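PDB 3F1Z: putative nucleic acid-binding lipoprotein from Klebsiella pneumoniae subsp. pneumoniae MGH 78578, which is of unknown function but, as a putative lipoprotein with an OB-fold, may bind nucleic acid. Local coordinates for residues 26-29 and 30-33; 40-43 and 44-48. All blocks are in the same frame, centred on the assembly; numbering follows the deposited sequence.

In the fold
Both interactions are local, and they lie in series along the OB-fold chain. Interaction 1 (26-29 with 30-33) is where strand 26-28, paired in parallel with strand 51-65, passes into helix 29-38; interaction 2 (40-43 with 44-48) lies within the next helix, 40-47. V29, F32 and L33 are buried in the first, whose chemistry is a helix cap and an aromatic pair. The second is the more exposed, with a lysine-aspartate salt bridge containing a long, weak hydrogen bond on its outer side and A43 and S44 buried. The two meet through their aromatics: Y27 OH and Y47 OH lie 2.7 Å apart, a probable hydrogen bond, and the rings of F32 and Y47 pack edge-to-face.

Interaction 1: 26-29 and 30-33; sequences TYSV and AQFL
Y27 and F32 form a T-shaped pair beside a capping box, in which S28 and Q31 close the N-terminus of helix 29-38 where strand 26-28 of the OB-fold ends. The F32 ring, sent alongside Y27 by a trans first torsion (chi1 173°), turns its edge to the tyrosine face, with the planes at 78° and the centroids 5.7 Å apart. F32 CB sits over the CG-CD2 side of the same tyrosine face, 3.8 Å from Y27 CD2. The tyrosine hydroxyl has its partner in Y47 of helix 40-47.

In the box the bonds run both ways. S28 OG accepts from Q31 N at 3.0 Å. Q31 CG lies beside its own backbone N (chi1 -72°), 3.3 Å from S28 OG, and the extended chain runs on past that hydroxyl to bring OE1 to S28 N at 3.0 Å, which meets it in the amide plane and on a lone pair. One turn along the helix, V29 and L33 lie side by side and point the same way, CG1 of V29 being 3.8 Å from CD1 of L33. The first helical turn is closed by F32 N, which donates to S28 O at 3.1 Å in an almost straight bond.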
loop_
_atom_site.group_PDB
_atom_site.type_symbol
_atom_site.label_atom_id
_atom_site.label_comp_id
_atom_site.label_asym_id
_atom_site.label_seq_id
_atom_site.Cartn_x
_atom_site.Cartn_y
_atom_site.Cartn_z
ATOM N N THR A 26 -6.990 -9.786 5.786
ATOM C CA THR A 26 -6.948 -8.992 4.574
ATOM C C THR A 26 -7.952 -7.841 4.658
ATOM O O THR A 26 -9.100 -8.063 4.882
ATOM C CB THR A 26 -7.325 -9.815 3.370
ATOM O OG1 THR A 26 -6.362 -10.871 3.185
ATOM C CG2 THR A 26 -7.354 -8.929 2.120
ATOM N N TYR A 27 -7.501 -6.605 4.492
ATOM C CA TYR A 27 -8.393 -5.458 4.484
ATOM C C TYR A 27 -8.808 -5.149 3.069
ATOM O O TYR A 27 -8.056 -5.395 2.116
ATOM C CB TYR A 27 -7.648 -4.192 4.903
ATOM C CG TYR A 27 -7.240 -4.007 6.357
ATOM C CD1 TYR A 27 -6.108 -4.613 6.873
ATOM C CD2 TYR A 27 -7.955 -3.147 7.190
ATOM C CE1 TYR A 27 -5.702 -4.391 8.181
ATOM C CE2 TYR A 27 -7.557 -2.909 8.516
ATOM C CZ TYR A 27 -6.425 -3.524 8.993
ATOM O OH TYR A 27 -6.042 -3.310 10.297
ATOM N N SER A 28 -9.999 -4.585 2.909
ATOM C CA SER A 28 -10.296 -3.987 1.628
ATOM C C SER A 28 -9.710 -2.552 1.718
ATOM O O SER A 28 -9.356 -2.051 2.804
ATOM C CB SER A 28 -11.771 -3.919 1.397
ATOM O OG SER A 28 -12.298 -3.027 2.321
ATOM N N VAL A 29 -9.608 -1.869 0.599
ATOM C CA VAL A 29 -9.105 -0.508 0.655
ATOM C C VAL A 29 -10.048 0.358 1.515
ATOM O O VAL A 29 -9.587 1.164 2.299
ATOM C CB VAL A 29 -8.914 0.059 -0.747
ATOM C CG1 VAL A 29 -8.681 1.620 -0.721
ATOM C CG2 VAL A 29 -7.793 -0.771 -1.482
ATOM N N ALA A 30 -11.354 0.173 1.379
ATOM C CA ALA A 30 -12.320 0.935 2.182
ATOM C C ALA A 30 -12.089 0.675 3.646
ATOM O O ALA A 30 -12.146 1.597 4.453
ATOM C CB ALA A 30 -13.767 0.589 1.832
ATOM N N GLN A 31 -11.856 -0.587 3.992
ATOM C CA GLN A 31 -11.682 -0.914 5.414
ATOM C C GLN A 31 -10.458 -0.262 6.019
ATOM O O GLN A 31 -10.531 0.333 7.056
ATOM C CB GLN A 31 -11.691 -2.412 5.659
ATOM C CG GLN A 31 -13.067 -2.970 5.504
ATOM C CD GLN A 31 -13.096 -4.509 5.384
ATOM O OE1 GLN A 31 -12.167 -5.152 4.844
ATOM N NE2 GLN A 31 -14.184 -5.084 5.834
ATOM N N PHE A 32 -9.334 -0.368 5.351
ATOM C CA PHE A 32 -8.128 0.207 5.863
ATOM C C PHE A 32 -8.188 1.740 5.915
ATOM O O PHE A 32 -7.634 2.347 6.830
ATOM C CB PHE A 32 -6.940 -0.249 5.036
ATOM C CG PHE A 32 -5.679 0.433 5.416
ATOM C CD1 PHE A 32 -5.175 0.279 6.678
ATOM C CD2 PHE A 32 -5.018 1.227 4.530
ATOM C CE1 PHE A 32 -4.042 0.871 7.042
ATOM C CE2 PHE A 32 -3.870 1.855 4.901
ATOM C CZ PHE A 32 -3.378 1.679 6.166
ATOM N N LEU A 33 -8.833 2.366 4.943
ATOM C CA LEU A 33 -8.922 3.826 4.929
ATOM C C LEU A 33 -9.998 4.409 5.839
ATOM O O LEU A 33 -9.971 5.600 6.151
ATOM C CB LEU A 33 -9.071 4.365 3.504
ATOM C CG LEU A 33 -7.865 4.102 2.584
ATOM C CD1 LEU A 33 -8.101 4.840 1.273
ATOM C CD2 LEU A 33 -6.566 4.514 3.139
#

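Interaction 2: 40-43 and 44-48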
loop_
_atom_site.group_PDB
_atom_site.type_symbol
_atom_site.label_atom_id
_atom_site.label_comp_id
_atom_site.label_asym_id
_atom_site.label_seq_id
_atom_site.Cartn_x
_atom_site.Cartn_y
_atom_site.Cartn_z
ATOM N N PRO A 40 -7.026 11.151 10.373
ATOM C CA PRO A 40 -5.742 10.635 9.955
ATOM C C PRO A 40 -4.651 10.829 10.976
ATOM O O PRO A 40 -3.726 10.059 10.989
ATOM C CB PRO A 40 -5.402 11.447 8.705
ATOM C CG PRO A 40 -6.557 12.296 8.432
ATOM C CD PRO A 40 -7.464 12.302 9.568
ATOM N N ALA A 41 -4.709 11.878 11.771
ATOM C CA ALA A 41 -3.701 12.053 12.789
ATOM C C ALA A 41 -3.789 10.845 13.747
ATOM O O ALA A 41 -2.815 10.129 13.935
ATOM C CB ALA A 41 -3.891 13.372 13.503
ATOM N N LYS A 42 -4.988 10.583 14.273
ATOM C CA LYS A 42 -5.261 9.441 15.140
ATOM C C LYS A 42 -4.895 8.100 14.479
ATOM O O LYS A 42 -4.196 7.279 15.068
ATOM C CB LYS A 42 -6.752 9.462 15.502
ATOM C CG LYS A 42 -7.363 8.303 16.319
ATOM C CD LYS A 42 -6.676 8.073 17.664
ATOM C CE LYS A 42 -7.622 7.316 18.670
ATOM N NZ LYS A 42 -8.557 6.341 17.985
ATOM N N ALA A 43 -5.343 7.897 13.252
ATOM C CA ALA A 43 -5.124 6.629 12.550
ATOM C C ALA A 43 -3.652 6.401 12.294
ATOM O O ALA A 43 -3.152 5.301 12.453
ATOM C CB ALA A 43 -5.893 6.584 11.230
ATOM N N SER A 44 -2.958 7.450 11.899
ATOM C CA SER A 44 -1.559 7.354 11.622
ATOM C C SER A 44 -0.821 6.972 12.894
ATOM O O SER A 44 0.116 6.197 12.905
ATOM C CB SER A 44 -1.053 8.689 11.122
ATOM O OG SER A 44 0.346 8.641 11.006
ATOM N N SER A 45 -1.256 7.520 13.989
ATOM C CA SER A 45 -0.619 7.204 15.245
ATOM C C SER A 45 -0.906 5.746 15.726
ATOM O O SER A 45 0.000 5.057 16.221
ATOM C CB SER A 45 -1.074 8.239 16.243
ATOM O OG SER A 45 -0.531 7.955 17.468
ATOM N N ASP A 46 -2.150 5.278 15.544
ATOM C CA ASP A 46 -2.529 3.938 15.951
ATOM C C ASP A 46 -1.833 2.887 15.105
ATOM O O ASP A 46 -1.494 1.839 15.614
ATOM C CB ASP A 46 -4.053 3.721 15.867
ATOM C CG ASP A 46 -4.829 4.500 16.913
ATOM O OD1 ASP A 46 -4.245 4.976 17.906
ATOM O OD2 ASP A 46 -6.055 4.640 16.759
ATOM N N TYR A 47 -1.646 3.155 13.817
ATOM C CA TYR A 47 -1.002 2.217 12.886
ATOM C C TYR A 47 0.519 2.349 12.733
ATOM O O TYR A 47 1.127 1.533 12.029
ATOM C CB TYR A 47 -1.620 2.358 11.477
ATOM C CG TYR A 47 -2.912 1.600 11.268
ATOM C CD1 TYR A 47 -2.890 0.257 11.007
ATOM C CD2 TYR A 47 -4.149 2.230 11.318
ATOM C CE1 TYR A 47 -4.050 -0.473 10.847
ATOM C CE2 TYR A 47 -5.320 1.515 11.148
ATOM C CZ TYR A 47 -5.261 0.139 10.901
ATOM O OH TYR A 47 -6.403 -0.623 10.696
ATOM N N LEU A 48 1.123 3.366 13.351
ATOM C CA LEU A 48 2.556 3.659 13.151
ATOM C C LEU A 48 3.466 2.444 13.347
ATOM O O LEU A 48 3.516 1.882 14.394
ATOM C CB LEU A 48 3.030 4.786 14.087
ATOM C CG LEU A 48 4.464 5.293 13.828
ATOM C CD1 LEU A 48 4.633 5.778 12.373
ATOM C CD2 LEU A 48 4.940 6.351 14.828
#
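The Y47 ring meets A43 at its edge: the carbonyl oxygen A43 O lies in the ring plane, 3.4 Å from Y47 CD2. Y47 CG sits beside its own backbone N (chi1 -82°), which brings this edge back over the preceding turn; the phenol hydroxyl has its partner in Y27. The other flat group, the D46 carboxylate, has K42 O directly over one face, 3.4 Å from D46 CG. K42 CD leans over that same side, whereas K42 NZ lies close to the carboxylate plane, at the OD2 end. K42 CD and CE each come within 3.6 Å of D46 OD2, and K42 NZ reaches the same oxygen at 3.3 Å, a weak hydrogen bond within a salt bridge. The lysine chain, bent at chi2 (57°) and chi4, curls toward the acid.

Both pairs are spaced i to i+4 along helix 40-47, which follows helix 29-38 in this OB-fold protein; A43 is buried against P35 and F36 of that earlier helix. On the backbone, Y47 N donates to A43 O and D46 N to K42 O, so the same carbonyl that accepts from Y47 also meets its ring edge. S44 N bonds P40 O at 2.9 Å. The S44 hydroxyl turns to other partners, Q117 OE1 and the backbone N of V118.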